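Local structure of histidinol-phosphatase (Listeria monocytogenes serotype 4b str. H7858, 6NLR) at residues Asp4-Thr9 with Gly91-Tyr96. The protein probably hydrolyses the phosphate ester of L-histidinol phosphate to give histidinol, a late step of histidine biosynthesis, at a centre of three metal ions. Residues are numbered along the deposited sequence; the frame is centred on the assembly and turned at random.
Sequences DGHTHT and GFEVDY. With CO (cobalt (II) ion), chain F; MN (manganese (II) ion), chain E.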
# COMPACT_ATOMS: atom_id res chain seq x y z
N ASP A 4 10.63 5.24 7.92
CA ASP A 4 9.73 5.16 6.75
C ASP A 4 9.55 3.68 6.42
O ASP A 4 10.56 2.99 6.14
CB ASP A 4 10.25 6.03 5.60
CG ASP A 4 9.26 6.18 4.44
OD1 ASP A 4 8.24 5.41 4.41
OD2 ASP A 4 9.51 7.05 3.56
N GLY A 5 8.31 3.19 6.49
CA GLY A 5 8.00 1.78 6.27
C GLY A 5 7.52 1.51 4.86
O GLY A 5 7.13 0.35 4.61
N HIS A 6 7.55 2.49 3.94
CA HIS A 6 6.91 2.30 2.61
C HIS A 6 7.57 3.17 1.52
O HIS A 6 7.16 4.34 1.33
CB HIS A 6 5.40 2.52 2.77
CG HIS A 6 4.58 2.05 1.62
ND1 HIS A 6 3.23 1.80 1.75
CD2 HIS A 6 4.88 1.85 0.32
CE1 HIS A 6 2.74 1.45 0.58
NE2 HIS A 6 3.73 1.46 -0.31
N THR A 7 8.52 2.61 0.78
CA THR A 7 9.19 3.31 -0.36
C THR A 7 9.35 2.36 -1.55
O THR A 7 9.37 1.11 -1.35
CB THR A 7 10.55 3.88 0.04
OG1 THR A 7 11.50 2.81 0.16
CG2 THR A 7 10.47 4.68 1.32
N HIS A 8 9.50 2.97 -2.71
CA HIS A 8 9.65 2.32 -4.03
C HIS A 8 10.97 2.75 -4.66
O HIS A 8 11.69 3.57 -4.05
CB HIS A 8 8.39 2.62 -4.87
CG HIS A 8 7.16 2.02 -4.28
ND1 HIS A 8 6.83 0.69 -4.48
CD2 HIS A 8 6.23 2.52 -3.44
CE1 HIS A 8 5.71 0.42 -3.82
NE2 HIS A 8 5.35 1.52 -3.14
N THR A 9 11.28 2.22 -5.85
CA THR A 9 12.62 2.27 -6.47
C THR A 9 12.49 2.44 -7.98
O THR A 9 11.34 2.50 -8.49
CB THR A 9 13.38 0.97 -6.17
OG1 THR A 9 12.79 -0.12 -6.90
CG2 THR A 9 13.38 0.63 -4.70
N GLY A 91 11.90 -5.72 1.14
CA GLY A 91 10.76 -6.63 0.96
C GLY A 91 9.89 -6.16 -0.18
O GLY A 91 10.42 -5.55 -1.14
N PHE A 92 8.61 -6.47 -0.10
CA PHE A 92 7.64 -6.14 -1.16
C PHE A 92 6.42 -5.47 -0.56
O PHE A 92 6.02 -5.77 0.59
CB PHE A 92 7.20 -7.42 -1.87
CG PHE A 92 8.33 -8.14 -2.55
CD1 PHE A 92 8.85 -7.65 -3.75
CD2 PHE A 92 8.90 -9.26 -1.97
CE1 PHE A 92 9.91 -8.29 -4.37
CE2 PHE A 92 9.93 -9.92 -2.62
CZ PHE A 92 10.43 -9.44 -3.81
N GLU A 93 5.82 -4.60 -1.37
CA GLU A 93 4.39 -4.27 -1.30
C GLU A 93 3.69 -5.38 -2.09
O GLU A 93 3.78 -5.39 -3.35
CB GLU A 93 4.06 -2.89 -1.84
CG GLU A 93 2.62 -2.51 -1.53
CD GLU A 93 2.19 -1.15 -2.03
OE1 GLU A 93 3.02 -0.47 -2.65
OE2 GLU A 93 1.01 -0.77 -1.77
N VAL A 94 3.09 -6.31 -1.36
CA VAL A 94 2.44 -7.51 -1.91
C VAL A 94 0.98 -7.17 -2.19
O VAL A 94 0.28 -6.76 -1.27
CB VAL A 94 2.60 -8.70 -0.96
CG1 VAL A 94 1.98 -9.96 -1.54
CG2 VAL A 94 4.07 -8.93 -0.62
N ASP A 95 0.54 -7.35 -3.43
CA ASP A 95 -0.89 -7.25 -3.78
C ASP A 95 -1.62 -8.41 -3.10
O ASP A 95 -1.18 -9.58 -3.26
CB ASP A 95 -1.11 -7.27 -5.29
CG ASP A 95 -0.96 -5.90 -5.89
OD1 ASP A 95 -1.97 -5.14 -5.89
OD2 ASP A 95 0.17 -5.58 -6.27
N TYR A 96 -2.70 -8.09 -2.39
CA TYR A 96 -3.75 -9.08 -2.07
C TYR A 96 -4.61 -9.19 -3.34
O TYR A 96 -5.28 -8.21 -3.73
CB TYR A 96 -4.54 -8.74 -0.81
CG TYR A 96 -5.52 -9.83 -0.49
CD1 TYR A 96 -5.06 -11.07 -0.06
CD2 TYR A 96 -6.87 -9.68 -0.73
CE1 TYR A 96 -5.94 -12.12 0.16
CE2 TYR A 96 -7.76 -10.71 -0.49
CZ TYR A 96 -7.29 -11.93 -0.04
OH TYR A 96 -8.16 -12.94 0.18
CO CO F . 3.29 1.66 -2.39
MN MN E . -0.13 0.66 -2.76
O HOH W 1 -1.48 2.36 -3.58
O HOH W 2 1.10 1.82 -2.15
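His6, His8 and Glu93 meet through a shared cobalt ion, a worked example of two segments joined by a metal instead of by hydrogen bonds. Strand 34-40 lies between strands 3-7 and 87-95, and the nearest CA atoms, those of His6 and Glu93, are 8.1 Å apart; His8 lies in a loop.

Coordination carries the contact. His6 NE2 binds the cobalt at 2.1 Å and His8 NE2 at 2.2 Å, while Glu93 OE1 approaches from strand 87-95 at 2.2 Å. Glu93 reaches this point because CG is anti to its backbone N (chi1 -171°) and the chain beyond is extended. Its carboxylate then bridges, OE2 binding a manganese ion at 2.1 Å. Water 2 lies near both metals, but its very short manganese distance is doubtful. Asp258 also binds the cobalt; His123 and His181 join Glu93 on the manganese. Besides the metals, Glu39 is the main polar partner of His8, and Ser121 that of Glu93.

Glu93 OE1 lies at the edge of both imidazoles, 3.1 Å from NE2 of His6 and of His8, through shared cobalt binding and not hydrogen bonding. The carboxylate is turned 81° from the His6 ring but 43° from that of His8.

Within segment 4-9, His6 N donates a hydrogen bond to Asp4 OD1 (3.0 Å) from above the carboxylate plane, closing an Asx turn.

This HxH pair and bridging glutamate belong to the metal centre of the PHP fold. With a sulfate close to His8, the arrangement is consistent with a phosphate-binding site in which the metals, if they truly share water 2, would polarise it and lower its pKa.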